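Local coordinates for synaptonemal complex protein 2 (Mus musculus, PDB 5IWZ) that is a major component of the axial and lateral elements of the synaptonemal complex and helps to assemble it during meiotic prophase, at residues Asp9-Glu14 against Glu39-Lys44; Lys15-Ala20 against Lys27-Leu32; Arg59-Lys64 against Glu108-Ile113. All coordinates share one frame; numbering follows the deposited sequence.

Contact 1: Asp9-Glu14 against Glu39-Lys44; sequences DLQQLE and EDVKIK
I43 packs against L10 and L13 where the N-terminal part of the chain, in the armadillo-repeat-like domain, meets an outer strand, 43-45, of a small mixed sheet. The join illustrates how a 3-10 turn leading into a helix can lie on a strand mainly through apolar packing and bridging waters.

The apolar part belongs to I43. Its CG2, set anti to the backbone N (CG1 at chi1 -52°), reaches L13 CB at 3.8 Å and also lies against the carbonyl oxygen of L10, while its CD1 approaches L10 CB. Beyond the two segments, C79 of helix 66-79 touches both I43 and L13. Were I43 an alanine, both branches would be lost and a gap would probably open beside L10 and L13. Toward the surface, Q11 CG lies 4.3 Å from V41 CG1.

The polar link is indirect. One water bridges Q11 O and K44 N; another donates to Q11 O and to K44 O, and accepts from E14 N in the first turn of helix 13-23. E14 itself turns its carboxylate to K52 and to the backbone N of S46.

The 3-10 turn is braced locally by an Asx turn, in which D9 OD2 accepts Q11 N at 3.1 Å from above the carboxylate plane, 65° out of it. The same oxygen takes a second donor, Q11 NE2, at 3.2 Å through its syn lone pair.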
loop_
_atom_site.group_PDB
_atom_site.type_symbol
_atom_site.label_atom_id
_atom_site.label_comp_id
_atom_site.label_asym_id
_atom_site.label_seq_id
_atom_site.Cartn_x
_atom_site.Cartn_y
_atom_site.Cartn_z
ATOM N N ASP A 9 -1.553 24.047 -23.564
ATOM C CA ASP A 9 -0.190 24.579 -23.493
ATOM C C ASP A 9 0.404 24.318 -22.111
ATOM O O ASP A 9 -0.008 24.947 -21.128
ATOM C CB ASP A 9 -0.170 26.073 -23.811
ATOM C CG ASP A 9 1.250 26.628 -23.952
ATOM O OD1 ASP A 9 1.399 27.852 -24.161
ATOM O OD2 ASP A 9 2.219 25.837 -23.858
ATOM N N LEU A 10 1.404 23.428 -22.048
ATOM C CA LEU A 10 2.048 23.122 -20.769
ATOM C C LEU A 10 2.646 24.360 -20.115
ATOM O O LEU A 10 2.631 24.477 -18.883
ATOM C CB LEU A 10 3.132 22.066 -20.948
ATOM C CG LEU A 10 2.585 20.658 -21.133
ATOM C CD1 LEU A 10 3.699 19.753 -21.592
ATOM C CD2 LEU A 10 1.976 20.148 -19.836
ATOM N N GLN A 11 3.165 25.297 -20.913
ATOM C CA GLN A 11 3.719 26.528 -20.362
ATOM C C GLN A 11 2.693 27.330 -19.575
ATOM O O GLN A 11 3.073 28.260 -18.853
ATOM C CB GLN A 11 4.289 27.389 -21.491
ATOM C CG GLN A 11 5.341 26.687 -22.321
ATOM C CD GLN A 11 5.713 27.479 -23.556
ATOM O OE1 GLN A 11 6.889 27.765 -23.794
ATOM N NE2 GLN A 11 4.706 27.848 -24.351
ATOM N N GLN A 12 1.414 26.988 -19.699
ATOM C CA GLN A 12 0.306 27.665 -19.049
ATOM C C GLN A 12 -0.132 26.978 -17.765
ATOM O O GLN A 12 -1.217 27.287 -17.257
ATOM C CB GLN A 12 -0.881 27.734 -20.009
ATOM C CG GLN A 12 -0.561 28.399 -21.307
ATOM C CD GLN A 12 -0.862 29.866 -21.257
ATOM O OE1 GLN A 12 -1.944 30.301 -21.662
ATOM N NE2 GLN A 12 0.084 30.646 -20.745
ATOM N N LEU A 13 0.679 26.050 -17.243
ATOM C CA LEU A 13 0.323 25.295 -16.045
ATOM C C LEU A 13 -0.191 26.195 -14.932
ATOM O O LEU A 13 -1.228 25.911 -14.326
ATOM C CB LEU A 13 1.524 24.486 -15.541
ATOM C CG LEU A 13 1.274 23.658 -14.268
ATOM C CD1 LEU A 13 0.171 22.619 -14.475
ATOM C CD2 LEU A 13 2.556 22.969 -13.748
ATOM N N GLU A 14 0.533 27.282 -14.628
ATOM C CA GLU A 14 0.097 28.127 -13.521
ATOM C C GLU A 14 -1.241 28.788 -13.832
ATOM O O GLU A 14 -2.106 28.897 -12.951
ATOM C CB GLU A 14 1.157 29.173 -13.175
ATOM C CG GLU A 14 0.731 30.055 -12.007
ATOM C CD GLU A 14 1.892 30.765 -11.298
ATOM O OE1 GLU A 14 3.068 30.535 -11.650
ATOM O OE2 GLU A 14 1.611 31.555 -10.369
ATOM N N GLU A 39 11.114 16.481 -22.285
ATOM C CA GLU A 39 12.229 16.975 -21.483
ATOM C C GLU A 39 12.762 18.314 -21.981
ATOM O O GLU A 39 13.554 18.965 -21.295
ATOM C CB GLU A 39 13.362 15.944 -21.465
ATOM N N ASP A 40 12.338 18.730 -23.174
ATOM C CA ASP A 40 12.757 20.026 -23.693
ATOM C C ASP A 40 12.024 21.171 -23.001
ATOM O O ASP A 40 12.632 22.203 -22.694
ATOM C CB ASP A 40 12.529 20.076 -25.203
ATOM N N VAL A 41 10.728 20.996 -22.720
ATOM C CA VAL A 41 9.857 22.127 -22.400
ATOM C C VAL A 41 10.179 22.701 -21.024
ATOM O O VAL A 41 10.435 21.968 -20.055
ATOM C CB VAL A 41 8.377 21.717 -22.484
ATOM C CG1 VAL A 41 7.472 22.952 -22.332
ATOM C CG2 VAL A 41 8.096 21.004 -23.790
ATOM N N LYS A 42 10.144 24.029 -20.936
ATOM C CA LYS A 42 10.338 24.769 -19.697
ATOM C C LYS A 42 9.026 25.434 -19.313
ATOM O O LYS A 42 8.480 26.234 -20.083
ATOM C CB LYS A 42 11.443 25.812 -19.855
ATOM C CG LYS A 42 12.774 25.202 -20.257
ATOM C CD LYS A 42 13.903 26.197 -20.184
ATOM C CE LYS A 42 15.179 25.481 -19.817
ATOM N NZ LYS A 42 14.977 24.007 -19.848
ATOM N N ILE A 43 8.524 25.100 -18.128
ATOM C CA ILE A 43 7.301 25.687 -17.594
ATOM C C ILE A 43 7.696 26.752 -16.588
ATOM O O ILE A 43 8.307 26.449 -15.558
ATOM C CB ILE A 43 6.400 24.631 -16.944
ATOM C CG1 ILE A 43 6.161 23.467 -17.906
ATOM C CG2 ILE A 43 5.086 25.270 -16.525
ATOM C CD1 ILE A 43 5.472 22.252 -17.255
ATOM N N LYS A 44 7.350 27.999 -16.887
ATOM C CA LYS A 44 7.655 29.096 -15.987
ATOM C C LYS A 44 6.563 29.208 -14.934
ATOM O O LYS A 44 5.377 29.299 -15.264
ATOM C CB LYS A 44 7.788 30.405 -16.760
ATOM C CG LYS A 44 7.761 31.630 -15.874
ATOM C CD LYS A 44 6.865 32.721 -16.439
ATOM C CE LYS A 44 6.612 33.809 -15.400
ATOM N NZ LYS A 44 5.755 33.309 -14.276
HETATM O O HOH W 1 3.063 28.373 -15.875
HETATM O O HOH W 2 5.905 28.827 -19.121
#

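Contact 2: Lys15-Ala20 against Lys27-Leu32; sequences KCIDDA and KPLLAL
C16 faces helix 27-32 and has more surface buried here than any other residue, with L29 and P28 next. The sulfur of C16 sits between two side chains one helical turn apart, 3.7 Å from P28 CB and 3.6 Å from L32 CD1. With chi1 at -61°, SG lies beside its own backbone N, which carries it toward the C-terminal end of the neighbouring helix to meet L32.

L29 takes the inner side. Its CG stands anti to the backbone N (chi1 -167°), and CD1 reaches I17 CD1 at 3.8 Å and C16 CB at 4.1 Å. I72 and S75 of helix 66-79 also touch L29, so this leucine also joins the pair to helix 66-79.

P28 covers the outer side, where its CG meets D19 OD2 at 3.6 Å, the two side chains crossing at about a right angle. Between the backbones, a water donates to C16 O and accepts from L29 N, 2.9 Å from each, and so joins the two segments where their CA atoms come nearest.

The segment axes approach to 8.3 Å at 143°, the close, roughly antiparallel packing of a helical hairpin, consistent with the alpha-helical build of an armadillo-like domain.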
loop_
_atom_site.group_PDB
_atom_site.type_symbol
_atom_site.label_atom_id
_atom_site.label_comp_id
_atom_site.label_asym_id
_atom_site.label_seq_id
_atom_site.Cartn_x
_atom_site.Cartn_y
_atom_site.Cartn_z
ATOM N N LYS A 15 -1.451 29.204 -15.086
ATOM C CA LYS A 15 -2.746 29.774 -15.432
ATOM C C LYS A 15 -3.855 28.736 -15.322
ATOM O O LYS A 15 -4.971 29.069 -14.898
ATOM C CB LYS A 15 -2.696 30.405 -16.826
ATOM C CG LYS A 15 -1.920 31.722 -16.843
ATOM C CD LYS A 15 -1.298 32.022 -18.199
ATOM C CE LYS A 15 -0.707 33.426 -18.231
ATOM N NZ LYS A 15 -1.551 34.417 -18.956
ATOM N N CYS A 16 -3.562 27.471 -15.637
ATOM C CA CYS A 16 -4.547 26.420 -15.393
ATOM C C CYS A 16 -4.891 26.334 -13.914
ATOM O O CYS A 16 -6.062 26.151 -13.552
ATOM C CB CYS A 16 -4.032 25.064 -15.895
ATOM S SG CYS A 16 -3.713 25.017 -17.661
ATOM N N ILE A 17 -3.885 26.455 -13.043
ATOM C CA ILE A 17 -4.138 26.409 -11.605
ATOM C C ILE A 17 -4.975 27.611 -11.177
ATOM O O ILE A 17 -5.897 27.485 -10.354
ATOM C CB ILE A 17 -2.803 26.322 -10.830
ATOM C CG1 ILE A 17 -2.078 24.987 -11.109
ATOM C CG2 ILE A 17 -3.012 26.571 -9.321
ATOM C CD1 ILE A 17 -2.845 23.737 -10.677
ATOM N N ASP A 18 -4.682 28.789 -11.746
ATOM C CA ASP A 18 -5.510 29.977 -11.530
ATOM C C ASP A 18 -6.959 29.738 -11.946
ATOM O O ASP A 18 -7.890 30.118 -11.223
ATOM C CB ASP A 18 -4.959 31.174 -12.316
ATOM C CG ASP A 18 -3.640 31.714 -11.761
ATOM O OD1 ASP A 18 -3.357 31.544 -10.549
ATOM O OD2 ASP A 18 -2.895 32.333 -12.560
ATOM N N ASP A 19 -7.174 29.146 -13.129
ATOM C CA ASP A 19 -8.547 28.891 -13.587
ATOM C C ASP A 19 -9.283 27.956 -12.630
ATOM O O ASP A 19 -10.476 28.144 -12.360
ATOM C CB ASP A 19 -8.551 28.288 -15.003
ATOM C CG ASP A 19 -8.261 29.317 -16.109
ATOM O OD1 ASP A 19 -8.465 30.531 -15.890
ATOM O OD2 ASP A 19 -7.848 28.893 -17.217
ATOM N N ALA A 20 -8.595 26.922 -12.131
ATOM C CA ALA A 20 -9.194 26.037 -11.136
ATOM C C ALA A 20 -9.533 26.790 -9.854
ATOM O O ALA A 20 -10.628 26.626 -9.291
ATOM C CB ALA A 20 -8.237 24.874 -10.833
ATOM N N LYS A 27 -11.181 22.107 -16.604
ATOM C CA LYS A 27 -10.935 21.702 -17.987
ATOM C C LYS A 27 -9.539 22.063 -18.491
ATOM O O LYS A 27 -8.892 21.193 -19.097
ATOM C CB LYS A 27 -12.024 22.291 -18.902
ATOM C CG LYS A 27 -13.385 21.651 -18.733
ATOM C CD LYS A 27 -14.248 21.805 -19.989
ATOM C CE LYS A 27 -14.483 23.267 -20.360
ATOM N NZ LYS A 27 -15.772 23.811 -19.826
ATOM N N PRO A 28 -9.007 23.281 -18.288
ATOM C CA PRO A 28 -7.622 23.529 -18.747
ATOM C C PRO A 28 -6.612 22.585 -18.113
ATOM O O PRO A 28 -5.822 21.961 -18.829
ATOM C CB PRO A 28 -7.386 25.005 -18.366
ATOM C CG PRO A 28 -8.759 25.611 -18.470
ATOM C CD PRO A 28 -9.674 24.536 -17.893
ATOM N N LEU A 29 -6.638 22.423 -16.787
ATOM C CA LEU A 29 -5.716 21.490 -16.147
ATOM C C LEU A 29 -5.859 20.083 -16.723
ATOM O O LEU A 29 -4.856 19.419 -17.025
ATOM C CB LEU A 29 -5.957 21.478 -14.639
ATOM C CG LEU A 29 -4.892 20.789 -13.794
ATOM C CD1 LEU A 29 -3.580 21.601 -13.788
ATOM C CD2 LEU A 29 -5.413 20.565 -12.387
ATOM N N LEU A 30 -7.101 19.620 -16.896
ATOM C CA LEU A 30 -7.320 18.284 -17.425
ATOM C C LEU A 30 -6.760 18.152 -18.834
ATOM O O LEU A 30 -6.238 17.094 -19.205
ATOM C CB LEU A 30 -8.807 17.950 -17.411
ATOM C CG LEU A 30 -9.442 17.520 -16.099
ATOM C CD1 LEU A 30 -10.938 17.365 -16.306
ATOM C CD2 LEU A 30 -8.828 16.221 -15.583
ATOM N N ALA A 31 -6.847 19.215 -19.631
ATOM C CA ALA A 31 -6.320 19.145 -20.988
ATOM C C ALA A 31 -4.810 18.934 -20.975
ATOM O O ALA A 31 -4.272 18.183 -21.805
ATOM C CB ALA A 31 -6.696 20.407 -21.767
ATOM N N LEU A 32 -4.110 19.562 -20.020
ATOM C CA LEU A 32 -2.669 19.350 -19.913
ATOM C C LEU A 32 -2.344 17.895 -19.624
ATOM O O LEU A 32 -1.326 17.375 -20.092
ATOM C CB LEU A 32 -2.069 20.231 -18.823
ATOM C CG LEU A 32 -2.188 21.737 -18.966
ATOM C CD1 LEU A 32 -1.287 22.375 -17.924
ATOM C CD2 LEU A 32 -1.823 22.176 -20.377
HETATM O O HOH W 3 -7.832 24.251 -14.878
#

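Contact 3: Arg59-Lys64 against Glu108-Ile113; sequences RELNKK and ENSKEI
L61 and I113 form the close-packed side of this contact, whereas K64 and E112 meet on its solvent-facing side. The leucine comes from the last turns of helix 49-63, and the isoleucine from the short helix 111-115.

On the buried side, L61 CD2 touches I113 CD1 at 4.0 Å, the side chains lying at about a right angle. I113 CD1 comes nearer still, 3.7 Å, to the backbone oxygen of L61. Both methyls of L61 lie against S110 OG, CD2 at 3.7 Å, but this is packing: the hydroxyl bonds to the backbone oxygen of W106. CD1 of L61 further meets N109 CB, in the type I beta turn from E108 to K111 that leads into the second helix. M128 of helix 123-141 touches both L61 and S110, and V69 of helix 66-79 adds to the cover over L61.

The outer side is looser and charged. K64, with positive phi (63°), ends its helix in a Schellman motif, and its chain bends at chi2 (93°) and again at chi4. Its CG slides along I113 CG1 at 3.8 Å before the amine turns to E112. That salt bridge is long, 3.6 Å from K64 NZ to E112 OE2, while K64 CE lies slightly nearer the same oxygen; attraction between charges rather than a directed bond probably holds the pair.

A buried apolar part with an ion pair at its outer edge thus joins the C-terminal end of helix 49-63 to the turn and short helix that follow helix 99-108, consistent with the all-helical build of an armadillo-like domain.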
loop_
_atom_site.group_PDB
_atom_site.type_symbol
_atom_site.label_atom_id
_atom_site.label_comp_id
_atom_site.label_asym_id
_atom_site.label_seq_id
_atom_site.Cartn_x
_atom_site.Cartn_y
_atom_site.Cartn_z
ATOM N N ARG A 59 -8.763 23.440 -0.358
ATOM C CA ARG A 59 -10.172 23.677 -0.667
ATOM C C ARG A 59 -10.854 22.418 -1.181
ATOM O O ARG A 59 -11.938 22.051 -0.715
ATOM C CB ARG A 59 -10.316 24.783 -1.697
ATOM C CG ARG A 59 -11.753 24.996 -2.111
ATOM C CD ARG A 59 -11.822 25.986 -3.249
ATOM N NE ARG A 59 -11.817 25.354 -4.567
ATOM C CZ ARG A 59 -11.557 26.026 -5.687
ATOM N NH1 ARG A 59 -11.272 27.319 -5.613
ATOM N NH2 ARG A 59 -11.572 25.416 -6.871
ATOM N N GLU A 60 -10.252 21.761 -2.175
ATOM C CA GLU A 60 -10.860 20.552 -2.733
ATOM C C GLU A 60 -10.951 19.432 -1.696
ATOM O O GLU A 60 -11.937 18.692 -1.671
ATOM C CB GLU A 60 -10.081 20.098 -3.970
ATOM C CG GLU A 60 -10.151 21.114 -5.126
ATOM C CD GLU A 60 -11.608 21.474 -5.505
ATOM O OE1 GLU A 60 -11.987 22.664 -5.420
ATOM O OE2 GLU A 60 -12.385 20.553 -5.837
ATOM N N LEU A 61 -9.939 19.292 -0.829
ATOM C CA LEU A 61 -10.050 18.341 0.280
ATOM C C LEU A 61 -11.239 18.682 1.175
ATOM O O LEU A 61 -12.039 17.805 1.516
ATOM C CB LEU A 61 -8.746 18.312 1.089
ATOM C CG LEU A 61 -7.577 17.644 0.340
ATOM C CD1 LEU A 61 -6.253 17.781 1.082
ATOM C CD2 LEU A 61 -7.916 16.165 0.112
ATOM N N ASN A 62 -11.376 19.969 1.552
ATOM C CA ASN A 62 -12.509 20.409 2.369
ATOM C C ASN A 62 -13.850 20.099 1.707
ATOM O O ASN A 62 -14.834 19.796 2.399
ATOM C CB ASN A 62 -12.405 21.912 2.651
ATOM C CG ASN A 62 -11.442 22.223 3.788
ATOM O OD1 ASN A 62 -11.085 21.339 4.566
ATOM N ND2 ASN A 62 -11.024 23.486 3.897
ATOM N N LYS A 63 -13.907 20.154 0.380
ATOM C CA LYS A 63 -15.120 19.804 -0.345
ATOM C C LYS A 63 -15.293 18.306 -0.542
ATOM O O LYS A 63 -16.351 17.888 -1.013
ATOM C CB LYS A 63 -15.128 20.503 -1.706
ATOM C CG LYS A 63 -15.467 22.004 -1.627
ATOM C CD LYS A 63 -14.650 22.849 -2.620
ATOM C CE LYS A 63 -15.053 22.556 -4.053
ATOM N NZ LYS A 63 -14.537 23.505 -5.102
ATOM N N LYS A 64 -14.291 17.495 -0.195
ATOM C CA LYS A 64 -14.318 16.058 -0.456
ATOM C C LYS A 64 -14.363 15.749 -1.950
ATOM O O LYS A 64 -14.911 14.723 -2.361
ATOM C CB LYS A 64 -15.488 15.368 0.263
ATOM C CG LYS A 64 -15.146 14.831 1.655
ATOM C CD LYS A 64 -15.479 15.844 2.739
ATOM C CE LYS A 64 -15.022 15.365 4.118
ATOM N NZ LYS A 64 -15.522 14.005 4.466
ATOM N N GLU A 108 -2.622 15.469 6.523
ATOM C CA GLU A 108 -3.438 15.692 7.714
ATOM C C GLU A 108 -4.876 16.033 7.346
ATOM O O GLU A 108 -5.822 15.527 7.958
ATOM C CB GLU A 108 -2.843 16.824 8.558
ATOM C CG GLU A 108 -1.497 16.518 9.204
ATOM C CD GLU A 108 -1.627 15.709 10.475
ATOM O OE1 GLU A 108 -0.580 15.419 11.100
ATOM O OE2 GLU A 108 -2.771 15.363 10.851
ATOM N N ASN A 109 -5.053 16.935 6.375
ATOM C CA ASN A 109 -6.376 17.326 5.893
ATOM C C ASN A 109 -7.073 16.225 5.100
ATOM O O ASN A 109 -8.229 16.410 4.708
ATOM C CB ASN A 109 -6.268 18.580 5.028
ATOM C CG ASN A 109 -5.865 19.809 5.839
ATOM O OD1 ASN A 109 -6.035 19.843 7.059
ATOM N ND2 ASN A 109 -5.323 20.815 5.165
ATOM N N SER A 110 -6.398 15.114 4.830
ATOM C CA SER A 110 -7.010 13.951 4.203
ATOM C C SER A 110 -7.489 12.933 5.221
ATOM O O SER A 110 -8.097 11.928 4.834
ATOM C CB SER A 110 -6.014 13.266 3.255
ATOM O OG SER A 110 -5.592 14.153 2.230
ATOM N N LYS A 111 -7.233 13.163 6.508
ATOM C CA LYS A 111 -7.462 12.105 7.483
ATOM C C LYS A 111 -8.947 11.865 7.701
ATOM O O LYS A 111 -9.378 10.713 7.829
ATOM C CB LYS A 111 -6.743 12.429 8.790
ATOM C CG LYS A 111 -5.205 12.300 8.658
ATOM C CD LYS A 111 -4.448 12.739 9.922
ATOM C CE LYS A 111 -3.106 12.019 10.018
ATOM N NZ LYS A 111 -2.162 12.699 10.956
ATOM N N GLU A 112 -9.749 12.934 7.710
ATOM C CA GLU A 112 -11.197 12.773 7.811
ATOM C C GLU A 112 -11.741 11.943 6.651
ATOM O O GLU A 112 -12.609 11.085 6.841
ATOM C CB GLU A 112 -11.865 14.150 7.864
ATOM C CG GLU A 112 -13.370 14.109 8.042
ATOM C CD GLU A 112 -13.993 15.495 8.220
ATOM O OE1 GLU A 112 -13.476 16.282 9.044
ATOM O OE2 GLU A 112 -14.999 15.790 7.536
ATOM N N ILE A 113 -11.226 12.177 5.446
ATOM C CA ILE A 113 -11.622 11.396 4.279
ATOM C C ILE A 113 -11.163 9.950 4.424
ATOM O O ILE A 113 -11.917 9.008 4.150
ATOM C CB ILE A 113 -11.044 12.037 3.004
ATOM C CG1 ILE A 113 -11.801 13.326 2.650
ATOM C CG2 ILE A 113 -11.049 11.046 1.858
ATOM C CD1 ILE A 113 -11.043 14.245 1.700
#

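Overall arrangement
All three contacts lie within the armadillo-repeat-like domain, yet burial and chemistry differ. Contact 2 is the most buried and mainly apolar, with one bridging water; contacts 1 and 3 are partly buried, and to their apolar packing contact 1 adds bridging waters, contact 3 a solvent-side ion pair. Contacts 1 and 2 share helix 13-23 and form one continuous packed cluster, about 12 Å apart between centres, with L13 meeting both L29 and L32. Contact 3 lies nearer the centre of the chain, about 28 Å from contact 1 between centres, but is linked to contact 2 by a probable hydrogen bond, R59 NH2 to A20 O at 2.9 Å.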